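Local coordinates for protein alpha-acetolactate decarboxylase (Bacillus subtilis subsp. subtilis str. 168, PDB 5XNE) that catalyses the decarboxylation of acetolactate to acetoin, a step toward (R,R)-butane-2,3-diol that may help control internal pH in stationary-phase cells, at residues G43-I46 with E51-R54; K141-F146 with H186-V191; I167-Y172 with K227-T232. All blocks are in the same frame, centred on the assembly; numbering follows the deposited sequence.

Overall arrangement
Contact 1 and contact 3 are buried; contact 2 is partly buried and holds the exposed Ile145. Contact 1 joins two neighbouring strands of a hairpin, so backbone hydrogen bonds carry it. Contacts 2 and 3 rest on side-chain packing. In contact 2 a phenyl edge meets an amide and a methyl group, and in contact 3 two branched aliphatic residues meet. One segment of contact 2 and one of contact 3 lie on the neighbouring strands 184-192 and 171-178. Their centres are about 15 Å apart. All three lie near the zinc site: contact 2 supplies the ligand His186, the side chain of Glu44 in contact 1 comes within about 4 Å of the metal, and that of Val169 in contact 3 within about 7 Å.

Contact 1: G43-I46 with E51-R54; sequences GELI and EFYR
The Phe52 ring takes Leu45 at its edge: methyl CD1 lies near the ring plane, 3.9 Å from Phe52 CD2. The carbonyl oxygen of Ile46 stands obliquely to this ring. The same oxygen lies at the edge of the Tyr53 ring, near its plane. Leu45 is turned with CG anti to the backbone N (chi1 175°), which carries CD1 across to the second strand, where it also touches Tyr53 O. Val64 packs against both Leu45 and Phe52. The strands form an antiparallel beta hairpin, 44-48 with 51-56. Ile46 and Tyr53 are a hydrogen-bonded pair. Tyr53 N gives a bond of 2.8 Å to Ile46 O. Ile46 N gives a longer one of 3.2 Å to Tyr53 O. Leu45 and Arg54 follow as a non-hydrogen-bonded pair, with their CA atoms 5.0 Å apart. Each bonded oxygen also takes a CA-H contact: Phe52 CA is 3.3 Å from Ile46 O, and Leu45 CA is 3.5 Å from Tyr53 O. On the other face of the hairpin, Ile46 CG2 rests 4.3 Å from Tyr53 CB, and Ile177 of strand 171-178 packs on both residues. Gly43 closes against Arg54; a CB there would clash with Arg54 CG. The guanidinium group of Arg54 is held by Asp42 O and Asp68, and Glu44 pairs with Arg124.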
loop_
_atom_site.group_PDB
_atom_site.type_symbol
_atom_site.label_atom_id
_atom_site.label_comp_id
_atom_site.label_asym_id
_atom_site.label_seq_id
_atom_site.Cartn_x
_atom_site.Cartn_y
_atom_site.Cartn_z
ATOM N N GLY B 43 -8.962 4.478 -23.053
ATOM C CA GLY B 43 -7.932 3.551 -23.486
ATOM C C GLY B 43 -7.095 2.916 -22.386
ATOM O O GLY B 43 -7.145 3.299 -21.214
ATOM N N GLU B 44 -6.316 1.926 -22.809
ATOM C CA GLU B 44 -5.404 1.164 -21.972
ATOM C C GLU B 44 -3.968 1.653 -22.150
ATOM O O GLU B 44 -3.511 1.846 -23.284
ATOM C CB GLU B 44 -5.473 -0.318 -22.342
ATOM C CG GLU B 44 -6.869 -0.895 -22.348
ATOM C CD GLU B 44 -7.348 -1.243 -20.943
ATOM O OE1 GLU B 44 -6.508 -1.247 -20.017
ATOM O OE2 GLU B 44 -8.552 -1.524 -20.767
ATOM N N LEU B 45 -3.250 1.834 -21.046
ATOM C CA LEU B 45 -1.830 2.170 -21.104
ATOM C C LEU B 45 -0.944 0.921 -21.072
ATOM O O LEU B 45 -1.162 0.012 -20.264
ATOM C CB LEU B 45 -1.457 3.077 -19.930
ATOM C CG LEU B 45 0.017 3.440 -19.755
ATOM C CD1 LEU B 45 0.414 4.420 -20.834
ATOM C CD2 LEU B 45 0.252 4.069 -18.394
ATOM N N ILE B 46 0.080 0.896 -21.917
ATOM C CA ILE B 46 1.103 -0.134 -21.839
ATOM C C ILE B 46 2.424 0.470 -22.284
ATOM O O ILE B 46 2.460 1.279 -23.206
ATOM C CB ILE B 46 0.738 -1.350 -22.705
ATOM C CG1 ILE B 46 1.707 -2.498 -22.524
ATOM C CG2 ILE B 46 0.671 -0.986 -24.180
ATOM C CD1 ILE B 46 1.259 -3.722 -23.335
ATOM N N GLU B 51 8.905 3.062 -24.086
ATOM C CA GLU B 51 7.960 3.365 -25.153
ATOM C C GLU B 51 6.535 3.014 -24.721
ATOM O O GLU B 51 6.212 1.842 -24.530
ATOM C CB GLU B 51 8.342 2.610 -26.432
ATOM C CG GLU B 51 9.740 2.988 -26.938
ATOM C CD GLU B 51 10.155 2.256 -28.210
ATOM O OE1 GLU B 51 9.455 1.310 -28.613
ATOM O OE2 GLU B 51 11.199 2.633 -28.798
ATOM N N PHE B 52 5.703 4.043 -24.548
ATOM C CA PHE B 52 4.357 3.879 -23.995
ATOM C C PHE B 52 3.284 4.200 -25.017
ATOM O O PHE B 52 3.428 5.143 -25.810
ATOM C CB PHE B 52 4.183 4.763 -22.753
ATOM C CG PHE B 52 4.876 4.222 -21.544
ATOM C CD1 PHE B 52 6.257 4.372 -21.386
ATOM C CD2 PHE B 52 4.157 3.542 -20.576
ATOM C CE1 PHE B 52 6.908 3.859 -20.271
ATOM C CE2 PHE B 52 4.812 3.019 -19.451
ATOM C CZ PHE B 52 6.186 3.183 -19.306
ATOM N N TYR B 53 2.199 3.433 -24.972
ATOM C CA TYR B 53 1.094 3.563 -25.922
ATOM C C TYR B 53 -0.260 3.640 -25.242
ATOM O O TYR B 53 -0.450 3.067 -24.159
ATOM C CB TYR B 53 1.088 2.382 -26.887
ATOM C CG TYR B 53 2.264 2.361 -27.829
ATOM C CD1 TYR B 53 3.460 1.769 -27.462
ATOM C CD2 TYR B 53 2.171 2.939 -29.096
ATOM C CE1 TYR B 53 4.542 1.746 -28.332
ATOM C CE2 TYR B 53 3.250 2.921 -29.973
ATOM C CZ TYR B 53 4.424 2.325 -29.584
ATOM O OH TYR B 53 5.487 2.314 -30.453
ATOM N N ARG B 54 -1.189 4.344 -25.895
ATOM C CA ARG B 54 -2.610 4.344 -25.562
ATOM C C ARG B 54 -3.342 3.406 -26.525
ATOM O O ARG B 54 -3.422 3.680 -27.728
ATOM C CB ARG B 54 -3.199 5.758 -25.660
ATOM C CG ARG B 54 -4.671 5.839 -25.262
ATOM C CD ARG B 54 -5.331 7.147 -25.728
ATOM N NE ARG B 54 -4.686 8.366 -25.245
ATOM C CZ ARG B 54 -5.168 9.138 -24.268
ATOM N NH1 ARG B 54 -6.287 8.792 -23.628
ATOM N NH2 ARG B 54 -4.520 10.239 -23.911
#

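Contact 2: K141-F146 with H186-V191; sequences KTQPIF and HVFDYV. With ZN (zinc ion), chain D.
Gln143 and Phe188 reach toward each other from the two segments and meet at the edge of the phenyl ring. The amide nitrogen NE2 of Gln143 lies in the ring plane, 3.6 Å from Phe188 CZ. With NE2 at the edge and not over a face, this is packing and not an N-H...pi bond. The amide and ring planes are 66° apart. Gln143 CG sits between its backbone N and carbonyl carbon (chi1 73°), and the chain beyond is extended, which carries the amide up to Phe188. The other end of this amide, OE1, bonds to Arg124, and this should limit its rotation. Ile145 comes to the same ring nearly at a right angle. Its methyl CD1 lies near the ring plane, 4.2 Å from Phe188 CE2. Were Phe188 replaced by alanine, the Gln143 amide and Ile145 CD1 would probably lose the ring edge they pack on, opening a gap beside them. Two residues earlier, His186 faces the metal. Its ND1 binds the zinc ion at 2.3 Å, and His173, His175 and three waters complete the six ligands. His186 NE2 is hydrogen-bonded to Glu233 O, which helps fix the imidazole orientation. Phe188 and Asp189 form a classic beta bulge opposite Gln122, where the chain turns a corner. Strand 117-124 lies between the two segments, pairing with strand 145-149 and strand 184-192. Its residues Gln122 and Arg124 touch Phe188, while Tyr190, farther along, packs on helix 92-100.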
loop_
_atom_site.group_PDB
_atom_site.type_symbol
_atom_site.label_atom_id
_atom_site.label_comp_id
_atom_site.label_asym_id
_atom_site.label_seq_id
_atom_site.Cartn_x
_atom_site.Cartn_y
_atom_site.Cartn_z
ATOM N N LYS B 141 -19.223 -3.106 -18.511
ATOM C CA LYS B 141 -20.203 -4.031 -19.082
ATOM C C LYS B 141 -20.287 -3.958 -20.614
ATOM O O LYS B 141 -20.608 -4.953 -21.257
ATOM C CB LYS B 141 -21.580 -3.785 -18.468
ATOM C CG LYS B 141 -21.680 -4.273 -17.033
ATOM C CD LYS B 141 -23.048 -3.994 -16.427
ATOM C CE LYS B 141 -23.151 -4.570 -15.023
ATOM N NZ LYS B 141 -24.370 -4.084 -14.318
ATOM N N THR B 142 -19.979 -2.804 -21.199
ATOM C CA THR B 142 -20.012 -2.664 -22.652
ATOM C C THR B 142 -18.630 -2.452 -23.269
ATOM O O THR B 142 -18.508 -1.846 -24.334
ATOM C CB THR B 142 -20.907 -1.491 -23.086
ATOM O OG1 THR B 142 -20.406 -0.275 -22.515
ATOM C CG2 THR B 142 -22.345 -1.721 -22.634
ATOM N N GLN B 143 -17.592 -2.944 -22.600
ATOM C CA GLN B 143 -16.236 -2.821 -23.121
ATOM C C GLN B 143 -16.048 -3.690 -24.367
ATOM O O GLN B 143 -16.588 -4.795 -24.456
ATOM C CB GLN B 143 -15.210 -3.203 -22.046
ATOM C CG GLN B 143 -15.137 -4.701 -21.763
ATOM C CD GLN B 143 -14.639 -5.032 -20.367
ATOM O OE1 GLN B 143 -13.879 -4.269 -19.765
ATOM N NE2 GLN B 143 -15.074 -6.173 -19.841
ATOM N N PRO B 144 -15.302 -3.175 -25.350
ATOM C CA PRO B 144 -14.891 -3.996 -26.489
ATOM C C PRO B 144 -13.967 -5.104 -26.021
ATOM O O PRO B 144 -13.064 -4.853 -25.215
ATOM C CB PRO B 144 -14.155 -3.006 -27.393
ATOM C CG PRO B 144 -14.682 -1.685 -26.988
ATOM C CD PRO B 144 -14.906 -1.771 -25.520
ATOM N N ILE B 145 -14.212 -6.314 -26.499
ATOM C CA ILE B 145 -13.352 -7.450 -26.206
ATOM C C ILE B 145 -12.752 -7.941 -27.508
ATOM O O ILE B 145 -13.454 -8.093 -28.509
ATOM C CB ILE B 145 -14.123 -8.581 -25.504
ATOM C CG1 ILE B 145 -14.728 -8.069 -24.194
ATOM C CG2 ILE B 145 -13.211 -9.777 -25.239
ATOM C CD1 ILE B 145 -15.460 -9.137 -23.392
ATOM N N PHE B 146 -11.445 -8.165 -27.508
ATOM C CA PHE B 146 -10.760 -8.594 -28.716
ATOM C C PHE B 146 -10.188 -9.989 -28.536
ATOM O O PHE B 146 -9.725 -10.356 -27.452
ATOM C CB PHE B 146 -9.646 -7.612 -29.088
ATOM C CG PHE B 146 -10.122 -6.203 -29.296
ATOM C CD1 PHE B 146 -10.205 -5.315 -28.231
ATOM C CD2 PHE B 146 -10.479 -5.758 -30.563
ATOM C CE1 PHE B 146 -10.642 -4.014 -28.424
ATOM C CE2 PHE B 146 -10.914 -4.461 -30.764
ATOM C CZ PHE B 146 -10.997 -3.587 -29.697
ATOM N N HIS B 186 -6.077 -4.764 -22.139
ATOM C CA HIS B 186 -6.020 -5.428 -20.849
ATOM C C HIS B 186 -6.295 -6.915 -21.052
ATOM O O HIS B 186 -7.307 -7.277 -21.629
ATOM C CB HIS B 186 -7.045 -4.803 -19.887
ATOM C CG HIS B 186 -7.224 -5.565 -18.609
ATOM N ND1 HIS B 186 -6.619 -5.186 -17.426
ATOM C CD2 HIS B 186 -7.962 -6.660 -18.322
ATOM C CE1 HIS B 186 -6.968 -6.032 -16.472
ATOM N NE2 HIS B 186 -7.774 -6.939 -16.988
ATOM N N VAL B 187 -5.406 -7.765 -20.565
ATOM C CA VAL B 187 -5.486 -9.200 -20.836
ATOM C C VAL B 187 -6.447 -9.942 -19.903
ATOM O O VAL B 187 -6.325 -9.843 -18.682
ATOM C CB VAL B 187 -4.084 -9.832 -20.729
ATOM C CG1 VAL B 187 -4.156 -11.361 -20.854
ATOM C CG2 VAL B 187 -3.182 -9.249 -21.800
ATOM N N PHE B 188 -7.385 -10.693 -20.492
ATOM C CA PHE B 188 -8.274 -11.600 -19.757
ATOM C C PHE B 188 -7.734 -13.037 -19.739
ATOM O O PHE B 188 -7.891 -13.763 -18.756
ATOM C CB PHE B 188 -9.676 -11.640 -20.380
ATOM C CG PHE B 188 -10.530 -10.445 -20.081
ATOM C CD1 PHE B 188 -10.425 -9.770 -18.875
ATOM C CD2 PHE B 188 -11.458 -10.005 -21.016
ATOM C CE1 PHE B 188 -11.233 -8.670 -18.605
ATOM C CE2 PHE B 188 -12.263 -8.900 -20.756
ATOM C CZ PHE B 188 -12.149 -8.234 -19.548
ATOM N N ASP B 189 -7.138 -13.451 -20.855
ATOM C CA ASP B 189 -6.717 -14.836 -21.025
ATOM C C ASP B 189 -5.692 -14.909 -22.145
ATOM O O ASP B 189 -5.605 -14.003 -22.975
ATOM C CB ASP B 189 -7.925 -15.735 -21.324
ATOM C CG ASP B 189 -7.600 -17.218 -21.216
ATOM O OD1 ASP B 189 -6.665 -17.584 -20.470
ATOM O OD2 ASP B 189 -8.287 -18.021 -21.880
ATOM N N TYR B 190 -4.898 -15.974 -22.155
ATOM C CA TYR B 190 -3.912 -16.147 -23.207
ATOM C C TYR B 190 -3.367 -17.569 -23.240
ATOM O O TYR B 190 -3.403 -18.281 -22.244
ATOM C CB TYR B 190 -2.760 -15.159 -23.031
ATOM C CG TYR B 190 -2.103 -15.204 -21.674
ATOM C CD1 TYR B 190 -2.631 -14.493 -20.602
ATOM C CD2 TYR B 190 -0.950 -15.942 -21.464
ATOM C CE1 TYR B 190 -2.031 -14.525 -19.367
ATOM C CE2 TYR B 190 -0.337 -15.980 -20.226
ATOM C CZ TYR B 190 -0.883 -15.261 -19.179
ATOM O OH TYR B 190 -0.288 -15.294 -17.944
ATOM N N VAL B 191 -2.879 -17.969 -24.411
ATOM C CA VAL B 191 -2.157 -19.221 -24.568
ATOM C C VAL B 191 -0.860 -18.916 -25.290
ATOM O O VAL B 191 -0.873 -18.321 -26.367
ATOM C CB VAL B 191 -2.960 -20.272 -25.355
ATOM C CG1 VAL B 191 -2.120 -21.534 -25.548
ATOM C CG2 VAL B 191 -4.257 -20.588 -24.641
HETATM ZN ZN ZN D . -5.624 -3.225 -16.745
HETATM O O HOH W 1 -7.298 -2.622 -15.259
HETATM O O HOH W 2 -5.192 -1.162 -16.004
HETATM O O HOH W 3 -7.193 -1.954 -17.837
#

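Contact 3: I167-Y172 with K227-T232; sequences IAVSGY and KDIETT
Val169 and Ile229 make the apolar part of this contact. Ile229 points from its helix toward the segment 167-172, and the two side chains run antiparallel, side by side, and do not meet end to end. Its branch methyl CG2 does most of the touching. It lies 3.9 Å from Val169 CG1 and 4.2 Å from Val169 CG2, so one methyl of the isoleucine meets both arms of the valine fork. In Ile229, chi1 of -72° puts CG1 anti to the carbonyl carbon and CG2 anti to the backbone N, so that CG2 meets Val169 and the longer branch runs to Ala168. That branch ends in CD1, which packs more loosely on a polar atom, 4.3 Å from Ala168 O. The approach is a van der Waals one, since a methyl carbon offers no ordinary donor to this oxygen. About 98 Å² of surface is buried between the segments, and Ile229 contributes the largest share. Other parts of the chain enlarge the packing: Met10 and Leu14 of helix 10-14 touch Ile229, and Glu233 touches Val169.

Hydrogen bonding here serves the separate segments. Within the helix, Thr231 N binds Lys227 O at 2.9 Å and Thr232 N binds Asp228 O at 3.0 Å. These are ordinary i to i+4 helical bonds. On the other segment, Ser170 N bonds to Asn165 OD1, while Gly171 pairs through its backbone with Thr160. At the helix end, Thr232 O receives a bond from Arg124.

The arrangement is a C-terminal helix packed on the loop that leads into a beta strand. That strand, 171-178, carries the zinc ligands His173 and His175, and the side chain of Val169 is about 7 Å from the metal. The contact joins helix 225-232 to the loop entering this zinc-ligand strand.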
loop_
_atom_site.group_PDB
_atom_site.type_symbol
_atom_site.label_atom_id
_atom_site.label_comp_id
_atom_site.label_asym_id
_atom_site.label_seq_id
_atom_site.Cartn_x
_atom_site.Cartn_y
_atom_site.Cartn_z
ATOM N N ILE B 167 -5.246 -1.265 -3.504
ATOM C CA ILE B 167 -4.340 -0.258 -4.038
ATOM C C ILE B 167 -4.060 -0.601 -5.497
ATOM O O ILE B 167 -4.349 0.191 -6.401
ATOM C CB ILE B 167 -3.035 -0.168 -3.246
ATOM C CG1 ILE B 167 -3.325 0.414 -1.859
ATOM C CG2 ILE B 167 -2.026 0.700 -3.999
ATOM C CD1 ILE B 167 -2.143 0.315 -0.905
ATOM N N ALA B 168 -3.519 -1.788 -5.726
ATOM C CA ALA B 168 -3.374 -2.309 -7.080
ATOM C C ALA B 168 -4.242 -3.556 -7.217
ATOM O O ALA B 168 -5.144 -3.787 -6.404
ATOM C CB ALA B 168 -1.918 -2.607 -7.382
ATOM N N VAL B 169 -3.990 -4.357 -8.243
ATOM C CA VAL B 169 -4.747 -5.576 -8.446
ATOM C C VAL B 169 -3.912 -6.779 -8.018
ATOM O O VAL B 169 -2.899 -7.080 -8.640
ATOM C CB VAL B 169 -5.175 -5.738 -9.919
ATOM C CG1 VAL B 169 -5.900 -7.065 -10.110
ATOM C CG2 VAL B 169 -6.051 -4.563 -10.346
ATOM N N SER B 170 -4.320 -7.433 -6.934
ATOM C CA SER B 170 -3.618 -8.605 -6.415
ATOM C C SER B 170 -3.447 -9.678 -7.491
ATOM O O SER B 170 -4.356 -9.913 -8.295
ATOM C CB SER B 170 -4.383 -9.192 -5.219
ATOM O OG SER B 170 -3.753 -10.359 -4.743
ATOM N N GLY B 171 -2.293 -10.334 -7.485
ATOM C CA GLY B 171 -2.005 -11.360 -8.474
ATOM C C GLY B 171 -1.466 -10.758 -9.761
ATOM O O GLY B 171 -0.801 -9.717 -9.734
ATOM N N TYR B 172 -1.728 -11.425 -10.883
ATOM C CA TYR B 172 -1.255 -10.942 -12.174
ATOM C C TYR B 172 -2.168 -9.877 -12.736
ATOM O O TYR B 172 -3.393 -10.035 -12.762
ATOM C CB TYR B 172 -1.153 -12.085 -13.191
ATOM C CG TYR B 172 -0.098 -13.117 -12.880
ATOM C CD1 TYR B 172 1.214 -12.952 -13.317
ATOM C CD2 TYR B 172 -0.415 -14.269 -12.167
ATOM C CE1 TYR B 172 2.182 -13.906 -13.039
ATOM C CE2 TYR B 172 0.545 -15.225 -11.881
ATOM C CZ TYR B 172 1.837 -15.038 -12.322
ATOM O OH TYR B 172 2.787 -15.993 -12.041
ATOM N N LYS B 227 -14.204 -8.500 -4.623
ATOM C CA LYS B 227 -14.997 -9.137 -5.667
ATOM C C LYS B 227 -15.232 -8.185 -6.838
ATOM O O LYS B 227 -15.342 -8.616 -7.984
ATOM C CB LYS B 227 -16.341 -9.639 -5.124
ATOM C CG LYS B 227 -17.495 -8.652 -5.315
ATOM C CD LYS B 227 -18.751 -9.070 -4.554
ATOM C CE LYS B 227 -18.506 -9.111 -3.062
ATOM N NZ LYS B 227 -19.722 -9.353 -2.217
ATOM N N ASP B 228 -15.309 -6.888 -6.555
ATOM C CA ASP B 228 -15.577 -5.934 -7.615
ATOM C C ASP B 228 -14.360 -5.851 -8.531
ATOM O O ASP B 228 -14.497 -5.720 -9.746
ATOM C CB ASP B 228 -15.944 -4.566 -7.038
ATOM C CG ASP B 228 -17.360 -4.533 -6.467
ATOM O OD1 ASP B 228 -18.102 -5.521 -6.640
ATOM O OD2 ASP B 228 -17.736 -3.511 -5.861
ATOM N N ILE B 229 -13.175 -5.963 -7.945
ATOM C CA ILE B 229 -11.949 -6.013 -8.741
ATOM C C ILE B 229 -11.918 -7.294 -9.585
ATOM O O ILE B 229 -11.567 -7.256 -10.766
ATOM C CB ILE B 229 -10.690 -5.913 -7.845
ATOM C CG1 ILE B 229 -10.548 -4.487 -7.313
ATOM C CG2 ILE B 229 -9.425 -6.308 -8.624
ATOM C CD1 ILE B 229 -9.404 -4.286 -6.333
ATOM N N GLU B 230 -12.306 -8.424 -8.994
ATOM C CA GLU B 230 -12.422 -9.668 -9.755
ATOM C C GLU B 230 -13.309 -9.488 -10.980
ATOM O O GLU B 230 -12.982 -9.945 -12.074
ATOM C CB GLU B 230 -12.991 -10.792 -8.893
ATOM C CG GLU B 230 -12.009 -11.415 -7.922
ATOM C CD GLU B 230 -12.457 -12.797 -7.484
ATOM O OE1 GLU B 230 -13.414 -13.326 -8.092
ATOM O OE2 GLU B 230 -11.860 -13.350 -6.536
ATOM N N THR B 231 -14.429 -8.806 -10.780
ATOM C CA THR B 231 -15.407 -8.586 -11.830
ATOM C C THR B 231 -14.876 -7.714 -12.967
ATOM O O THR B 231 -15.037 -8.052 -14.140
ATOM C CB THR B 231 -16.681 -7.937 -11.260
ATOM O OG1 THR B 231 -17.357 -8.880 -10.418
ATOM C CG2 THR B 231 -17.611 -7.487 -12.383
ATOM N N THR B 232 -14.250 -6.593 -12.622
ATOM C CA THR B 232 -13.810 -5.648 -13.639
ATOM C C THR B 232 -12.558 -6.147 -14.355
ATOM O O THR B 232 -12.366 -5.881 -15.545
ATOM C CB THR B 232 -13.535 -4.237 -13.042
ATOM O OG1 THR B 232 -12.453 -4.299 -12.110
ATOM C CG2 THR B 232 -14.781 -3.698 -12.321
#